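Dehalogenase-like hydrolase (Ralstonia solanacearum, PDB 3UMB) probably catalyses the hydrolytic dehalogenation of small (S)-2-haloalkanoic acids to the corresponding (R)-2-hydroxyalkanoic acids. Local coordinates at residues Leu121-Pro126 and Leu146-Val151; Gly192-Trp197 and Ala211-Gly216. All blocks are in the same frame, centred on the assembly; numbering follows the deposited sequence.

Contact 1 (Leu121-Pro126 and Leu146-Val151); sequences LSNGNP and LSVDAV
The amide of Asn123 meets Val148 through its oxygen, OD1 lying 3.7 Å from CG1 as the two side chains cross obliquely; Lys155 N adds a weak hydrogen bond to that OD1. The Asp149 side chain crosses that of Pro126 at about a right angle, meeting it through CB, 3.8 Å from Pro126 CD, and Asp149 OD1 is hydrogen-bonded to Tyr61 OH. These groups follow the ends of two parallel strands, 118-122 and 144-147. Ser122 N donates to Leu146 O (3.0 Å), and Val148 N reaches Ser122 O (3.1 Å) nearly straight, at 163°. On one side of the sheet Leu121 CD1 presses on Leu146 CB at 3.5 Å, with Leu163 and Ala167 of helix 163-168 beyond. The other side carries both serines. Ser147 turns its hydroxyl away from its own backbone N (chi1 169°) and gives a short bond to Gly124 O, 2.6 Å from OG, tilted from the carbonyl plane. Each serine also fits an ST turn, though the two amides concerned sit less surely. The Ser-Asn-Gly turn closing strand 118-122 is consistent with motif II of haloacid dehalogenases; the Ser147 bond ties its last carbonyl to strand 144-147, which probably steadies the turn.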
ATOM      1  N   LEU A 121      14.711 -13.704   2.851  1.00 30.76           N
ATOM      2  CA  LEU A 121      14.697 -12.235   2.682  1.00 30.27           C
ATOM      3  C   LEU A 121      13.352 -11.677   3.141  1.00 30.41           C
ATOM      4  O   LEU A 121      12.322 -11.995   2.546  1.00 30.42           O
ATOM      5  CB  LEU A 121      14.986 -11.803   1.251  1.00 29.89           C
ATOM      6  CG  LEU A 121      15.125 -10.285   1.056  1.00 30.82           C
ATOM      7  CD1 LEU A 121      16.358  -9.746   1.816  1.00 28.76           C
ATOM      8  CD2 LEU A 121      15.192  -9.921  -0.422  1.00 30.90           C
ATOM      9  N   SER A 122      13.383 -10.870   4.210  1.00 30.48           N
ATOM     10  CA  SER A 122      12.205 -10.512   4.963  1.00 31.08           C
ATOM     11  C   SER A 122      12.127  -9.038   5.323  1.00 31.25           C
ATOM     12  O   SER A 122      13.131  -8.392   5.618  1.00 30.44           O
ATOM     13  CB  SER A 122      12.166 -11.321   6.249  1.00 31.30           C
ATOM     14  OG  SER A 122      11.096 -10.879   7.089  1.00 32.43           O
ATOM     15  N   ASN A 123      10.908  -8.513   5.314  1.00 32.10           N
ATOM     16  CA  ASN A 123      10.650  -7.147   5.761  1.00 32.37           C
ATOM     17  C   ASN A 123      10.994  -7.131   7.261  1.00 33.39           C
ATOM     18  O   ASN A 123      11.324  -6.090   7.862  1.00 32.07           O
ATOM     19  CB  ASN A 123       9.171  -6.746   5.497  1.00 31.97           C
ATOM     20  CG  ASN A 123       8.932  -6.107   4.104  1.00 30.52           C
ATOM     21  OD1 ASN A 123       9.855  -5.690   3.395  1.00 27.49           O
ATOM     22  ND2 ASN A 123       7.660  -6.016   3.723  1.00 29.18           N
ATOM     23  N   GLY A 124      10.954  -8.322   7.855  1.00 35.18           N
ATOM     24  CA  GLY A 124      11.262  -8.488   9.264  1.00 36.60           C
ATOM     25  C   GLY A 124      12.592  -7.911   9.664  1.00 38.21           C
ATOM     26  O   GLY A 124      13.613  -8.230   9.071  1.00 38.84           O
ATOM     27  N   ASN A 125      12.595  -7.025  10.654  1.00 39.87           N
ATOM     28  CA  ASN A 125      13.859  -6.641  11.308  1.00 41.00           C
ATOM     29  C   ASN A 125      14.556  -7.924  11.849  1.00 43.44           C
ATOM     30  O   ASN A 125      13.881  -8.931  12.103  1.00 44.00           O
ATOM     31  CB  ASN A 125      13.681  -5.532  12.386  1.00 40.47           C
ATOM     32  CG  ASN A 125      12.448  -5.735  13.290  1.00 38.54           C
ATOM     33  OD1 ASN A 125      12.325  -5.126  14.333  1.00 38.15           O
ATOM     34  ND2 ASN A 125      11.547  -6.572  12.874  1.00 38.31           N
ATOM     35  N   PRO A 126      15.903  -7.921  11.942  1.00 45.79           N
ATOM     36  CA  PRO A 126      16.540  -9.216  12.213  1.00 47.67           C
ATOM     37  C   PRO A 126      16.216  -9.711  13.629  1.00 49.21           C
ATOM     38  O   PRO A 126      15.851 -10.862  13.772  1.00 50.14           O
ATOM     39  CB  PRO A 126      18.053  -8.954  12.008  1.00 47.34           C
ATOM     40  CG  PRO A 126      18.236  -7.475  12.184  1.00 47.43           C
ATOM     41  CD  PRO A 126      16.880  -6.812  11.849  1.00 46.29           C
ATOM     42  N   LEU A 146      18.272 -12.688   5.822  1.00 25.55           N
ATOM     43  CA  LEU A 146      18.428 -11.284   5.437  1.00 24.24           C
ATOM     44  C   LEU A 146      17.180 -10.426   5.781  1.00 23.51           C
ATOM     45  O   LEU A 146      16.042 -10.856   5.676  1.00 23.45           O
ATOM     46  CB  LEU A 146      18.781 -11.197   3.938  1.00 22.67           C
ATOM     47  CG  LEU A 146      19.947 -12.103   3.458  1.00 22.14           C
ATOM     48  CD1 LEU A 146      19.911 -12.279   2.004  1.00 18.36           C
ATOM     49  CD2 LEU A 146      21.324 -11.535   3.868  1.00 21.91           C
ATOM     50  N   SER A 147      17.439  -9.212   6.231  1.00 23.20           N
ATOM     51  CA  SER A 147      16.420  -8.260   6.614  1.00 22.27           C
ATOM     52  C   SER A 147      16.617  -6.982   5.845  1.00 20.84           C
ATOM     53  O   SER A 147      17.737  -6.503   5.707  1.00 21.38           O
ATOM     54  CB  SER A 147      16.560  -7.948   8.084  1.00 22.95           C
ATOM     55  OG  SER A 147      15.767  -6.843   8.474  1.00 23.58           O
ATOM     56  N   VAL A 148      15.521  -6.400   5.403  1.00 19.08           N
ATOM     57  CA  VAL A 148      15.543  -5.095   4.766  1.00 18.28           C
ATOM     58  C   VAL A 148      16.019  -4.012   5.707  1.00 17.38           C
ATOM     59  O   VAL A 148      16.185  -2.877   5.325  1.00 15.68           O
ATOM     60  CB  VAL A 148      14.142  -4.709   4.278  1.00 18.49           C
ATOM     61  CG1 VAL A 148      13.571  -5.807   3.391  1.00 15.57           C
ATOM     62  CG2 VAL A 148      13.209  -4.394   5.511  1.00 19.57           C
ATOM     63  N   ASP A 149      16.226  -4.348   6.965  1.00 18.84           N
ATOM     64  CA  ASP A 149      16.761  -3.385   7.896  1.00 20.32           C
ATOM     65  C   ASP A 149      18.183  -2.868   7.531  1.00 20.46           C
ATOM     66  O   ASP A 149      18.590  -1.792   7.948  1.00 21.31           O
ATOM     67  CB  ASP A 149      16.801  -4.018   9.280  1.00 21.68           C
ATOM     68  CG  ASP A 149      17.169  -3.029  10.345  1.00 21.43           C
ATOM     69  OD1 ASP A 149      16.306  -2.225  10.794  1.00 20.71           O
ATOM     70  OD2 ASP A 149      18.323  -3.088  10.738  1.00 23.62           O
ATOM     71  N   ALA A 150      18.931  -3.666   6.795  1.00 20.75           N
ATOM     72  CA  ALA A 150      20.286  -3.326   6.325  1.00 20.93           C
ATOM     73  C   ALA A 150      20.230  -2.122   5.399  1.00 21.61           C
ATOM     74  O   ALA A 150      21.180  -1.329   5.355  1.00 22.81           O
ATOM     75  CB  ALA A 150      20.880  -4.551   5.575  1.00 20.50           C
ATOM     76  N   VAL A 151      19.112  -1.972   4.661  1.00 20.26           N
ATOM     77  CA  VAL A 151      19.006  -0.895   3.733  1.00 19.16           C
ATOM     78  C   VAL A 151      17.957   0.143   4.144  1.00 19.72           C
ATOM     79  O   VAL A 151      17.824   1.144   3.478  1.00 19.51           O
ATOM     80  CB  VAL A 151      18.755  -1.438   2.341  1.00 19.26           C
ATOM     81  CG1 VAL A 151      19.977  -2.348   1.901  1.00 17.92           C
ATOM     82  CG2 VAL A 151      17.433  -2.273   2.308  1.00 17.74           C
TER

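Contact 2 (Gly192-Trp197 and Ala211-Gly216); sequences GFTTFW and APAAAG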
ATOM      1  N   GLY A 192      14.409  -9.117 -11.626  1.00 27.43           N
ATOM      2  CA  GLY A 192      15.123 -10.074 -12.480  1.00 27.95           C
ATOM      3  C   GLY A 192      15.323 -11.474 -11.885  1.00 27.07           C
ATOM      4  O   GLY A 192      16.123 -12.235 -12.422  1.00 28.10           O
ATOM      5  N   PHE A 193      14.659 -11.811 -10.782  1.00 25.84           N
ATOM      6  CA  PHE A 193      14.739 -13.183 -10.237  1.00 25.84           C
ATOM      7  C   PHE A 193      13.884 -14.129 -11.035  1.00 25.79           C
ATOM      8  O   PHE A 193      12.938 -13.726 -11.697  1.00 25.06           O
ATOM      9  CB  PHE A 193      14.212 -13.306  -8.808  1.00 25.49           C
ATOM     10  CG  PHE A 193      14.966 -12.508  -7.795  1.00 25.64           C
ATOM     11  CD1 PHE A 193      16.041 -13.056  -7.111  1.00 23.89           C
ATOM     12  CD2 PHE A 193      14.575 -11.196  -7.490  1.00 25.22           C
ATOM     13  CE1 PHE A 193      16.735 -12.313  -6.157  1.00 22.90           C
ATOM     14  CE2 PHE A 193      15.243 -10.472  -6.534  1.00 23.05           C
ATOM     15  CZ  PHE A 193      16.332 -11.034  -5.854  1.00 22.39           C
ATOM     16  N   THR A 194      14.203 -15.410 -10.932  1.00 26.18           N
ATOM     17  CA  THR A 194      13.238 -16.444 -11.292  1.00 26.66           C
ATOM     18  C   THR A 194      12.364 -16.532 -10.069  1.00 26.26           C
ATOM     19  O   THR A 194      12.867 -16.731  -8.966  1.00 26.62           O
ATOM     20  CB  THR A 194      13.883 -17.854 -11.504  1.00 26.95           C
ATOM     21  OG1 THR A 194      14.955 -17.760 -12.447  1.00 28.21           O
ATOM     22  CG2 THR A 194      12.824 -18.856 -12.002  1.00 27.62           C
ATOM     23  N   THR A 195      11.060 -16.385 -10.231  1.00 26.18           N
ATOM     24  CA  THR A 195      10.217 -16.376  -9.063  1.00 25.45           C
ATOM     25  C   THR A 195       9.134 -17.467  -9.089  1.00 25.12           C
ATOM     26  O   THR A 195       8.586 -17.805 -10.136  1.00 24.35           O
ATOM     27  CB  THR A 195       9.536 -15.005  -8.925  1.00 25.05           C
ATOM     28  OG1 THR A 195       8.641 -14.851 -10.009  1.00 26.55           O
ATOM     29  CG2 THR A 195      10.535 -13.882  -8.963  1.00 23.86           C
ATOM     30  N   PHE A 196       8.792 -17.939  -7.899  1.00 25.02           N
ATOM     31  CA  PHE A 196       7.707 -18.852  -7.710  1.00 26.12           C
ATOM     32  C   PHE A 196       6.745 -18.255  -6.678  1.00 25.53           C
ATOM     33  O   PHE A 196       7.166 -17.857  -5.602  1.00 25.35           O
ATOM     34  CB  PHE A 196       8.249 -20.187  -7.182  1.00 27.29           C
ATOM     35  CG  PHE A 196       7.197 -21.248  -7.040  1.00 30.00           C
ATOM     36  CD1 PHE A 196       6.937 -22.134  -8.102  1.00 33.22           C
ATOM     37  CD2 PHE A 196       6.460 -21.367  -5.861  1.00 32.81           C
ATOM     38  CE1 PHE A 196       5.953 -23.102  -8.002  1.00 33.60           C
ATOM     39  CE2 PHE A 196       5.454 -22.367  -5.750  1.00 35.45           C
ATOM     40  CZ  PHE A 196       5.215 -23.229  -6.830  1.00 34.11           C
ATOM     41  N   TRP A 197       5.448 -18.270  -6.980  1.00 24.45           N
ATOM     42  CA  TRP A 197       4.439 -17.728  -6.093  1.00 23.49           C
ATOM     43  C   TRP A 197       3.650 -18.848  -5.414  1.00 24.10           C
ATOM     44  O   TRP A 197       2.909 -19.582  -6.084  1.00 23.70           O
ATOM     45  CB  TRP A 197       3.500 -16.823  -6.913  1.00 22.75           C
ATOM     46  CG  TRP A 197       2.365 -16.219  -6.133  1.00 20.28           C
ATOM     47  CD1 TRP A 197       2.361 -15.852  -4.818  1.00 19.69           C
ATOM     48  CD2 TRP A 197       1.069 -15.871  -6.646  1.00 19.55           C
ATOM     49  NE1 TRP A 197       1.118 -15.318  -4.465  1.00 16.79           N
ATOM     50  CE2 TRP A 197       0.316 -15.326  -5.577  1.00 17.51           C
ATOM     51  CE3 TRP A 197       0.472 -15.968  -7.906  1.00 20.75           C
ATOM     52  CZ2 TRP A 197      -0.981 -14.885  -5.739  1.00 17.52           C
ATOM     53  CZ3 TRP A 197      -0.833 -15.539  -8.048  1.00 19.89           C
ATOM     54  CH2 TRP A 197      -1.528 -14.988  -6.978  1.00 18.50           C
ATOM     55  N   ALA A 211       4.274 -11.469 -14.490  1.00 28.86           N
ATOM     56  CA  ALA A 211       3.883 -12.724 -13.813  1.00 28.47           C
ATOM     57  C   ALA A 211       5.129 -13.505 -13.362  1.00 28.30           C
ATOM     58  O   ALA A 211       6.126 -13.563 -14.040  1.00 27.95           O
ATOM     59  CB  ALA A 211       2.944 -13.590 -14.732  1.00 27.88           C
ATOM     60  N   PRO A 212       5.071 -14.109 -12.196  1.00 28.75           N
ATOM     61  CA  PRO A 212       6.162 -14.976 -11.812  1.00 29.41           C
ATOM     62  C   PRO A 212       6.389 -16.148 -12.798  1.00 30.15           C
ATOM     63  O   PRO A 212       5.542 -16.420 -13.636  1.00 30.01           O
ATOM     64  CB  PRO A 212       5.703 -15.513 -10.470  1.00 29.35           C
ATOM     65  CG  PRO A 212       4.213 -15.461 -10.538  1.00 29.19           C
ATOM     66  CD  PRO A 212       3.927 -14.222 -11.284  1.00 29.68           C
ATOM     67  N   ALA A 213       7.527 -16.819 -12.678  1.00 30.57           N
ATOM     68  CA  ALA A 213       7.882 -17.886 -13.581  1.00 31.73           C
ATOM     69  C   ALA A 213       6.825 -18.995 -13.471  1.00 32.09           C
ATOM     70  O   ALA A 213       6.295 -19.435 -14.502  1.00 32.06           O
ATOM     71  CB  ALA A 213       9.299 -18.426 -13.252  1.00 31.79           C
ATOM     72  N   ALA A 214       6.497 -19.392 -12.229  1.00 32.08           N
ATOM     73  CA  ALA A 214       5.381 -20.284 -11.968  1.00 31.56           C
ATOM     74  C   ALA A 214       4.777 -19.982 -10.598  1.00 31.45           C
ATOM     75  O   ALA A 214       5.340 -19.250  -9.828  1.00 32.03           O
ATOM     76  CB  ALA A 214       5.845 -21.740 -12.056  1.00 31.87           C
ATOM     77  N   ALA A 215       3.609 -20.530 -10.324  1.00 31.13           N
ATOM     78  CA  ALA A 215       2.924 -20.398  -9.035  1.00 30.97           C
ATOM     79  C   ALA A 215       2.296 -21.772  -8.651  1.00 31.16           C
ATOM     80  O   ALA A 215       2.048 -22.611  -9.508  1.00 30.69           O
ATOM     81  CB  ALA A 215       1.823 -19.321  -9.111  1.00 30.56           C
ATOM     82  N   GLY A 216       2.060 -21.982  -7.369  1.00 30.95           N
ATOM     83  CA  GLY A 216       1.412 -23.176  -6.910  1.00 31.78           C
ATOM     84  C   GLY A 216       0.681 -22.857  -5.634  1.00 32.56           C
ATOM     85  O   GLY A 216       0.577 -21.705  -5.241  1.00 32.30           O
TER
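Thr195 O receives two successive amides, neither of them well. Ala213 N is close, 2.9 Å from Thr195 O, but bent to 126°; Ala214 N points straighter yet lies 3.4 Å away. Both bonds are weak, and the chain settles into regular parallel pairing just after them: Trp197 N binds Ala214 O at 3.0 Å in the carbonyl plane, and Gly216 N binds Trp197 O at 2.9 Å. Before the strand, Pro212 leans on Thr195 at about a right angle, its CB 3.0 Å from Thr195 OG1. That hydroxyl stands between the backbone N and the carbonyl carbon (chi1 67°); its stronger partner is Thr189 OG1, while Ala213 N gives it a weak bond.

Phe196 swings its ring out from the backbone N (chi1 -176°) across the next strand. Ala215 CA sits over one face, offset toward the rim, and CZ comes to 3.4 Å from Gly216 N, where glycine brings no side chain against the ring. On the opposite side of the sheet, Trp197 CB packs on Ala215 CB (3.7 Å) and Pro212 CG, and its indole NE1 is tied to Ser180 O.

Strand 214-216 is one of the two outermost strands of this chain's parallel sheet, and strand 175-179 flanks strand 194-198 on its other edge. Helix 219-227 covers the Phe196 side, Phe225 meeting its ring, and helix 182-191 backs Trp197 and Pro212 through Ala185.

How the contacts relate
Contacts 1 and 2 lie at the two ends of one six-stranded parallel sheet, the core of the Rossmann-like haloacid dehalogenase fold. Strands 6-9 and 175-179 run between them, so their centres are 21 Å apart, while their nearest atoms come to about 6 Å without touching. In sequence they follow one another: contact 1 closes a beta-alpha-beta unit, contact 2 adds the last strand. Contact 1 is the one nearer the expected active site, where Lys155, bonded to Leu121 O, is consistent with the family's motif III lysine. A bound magnesium ion lies about 13 Å from the Asn123 side chain, so contact 1 does not hold it. Contact 2 lies away from the annotated sites.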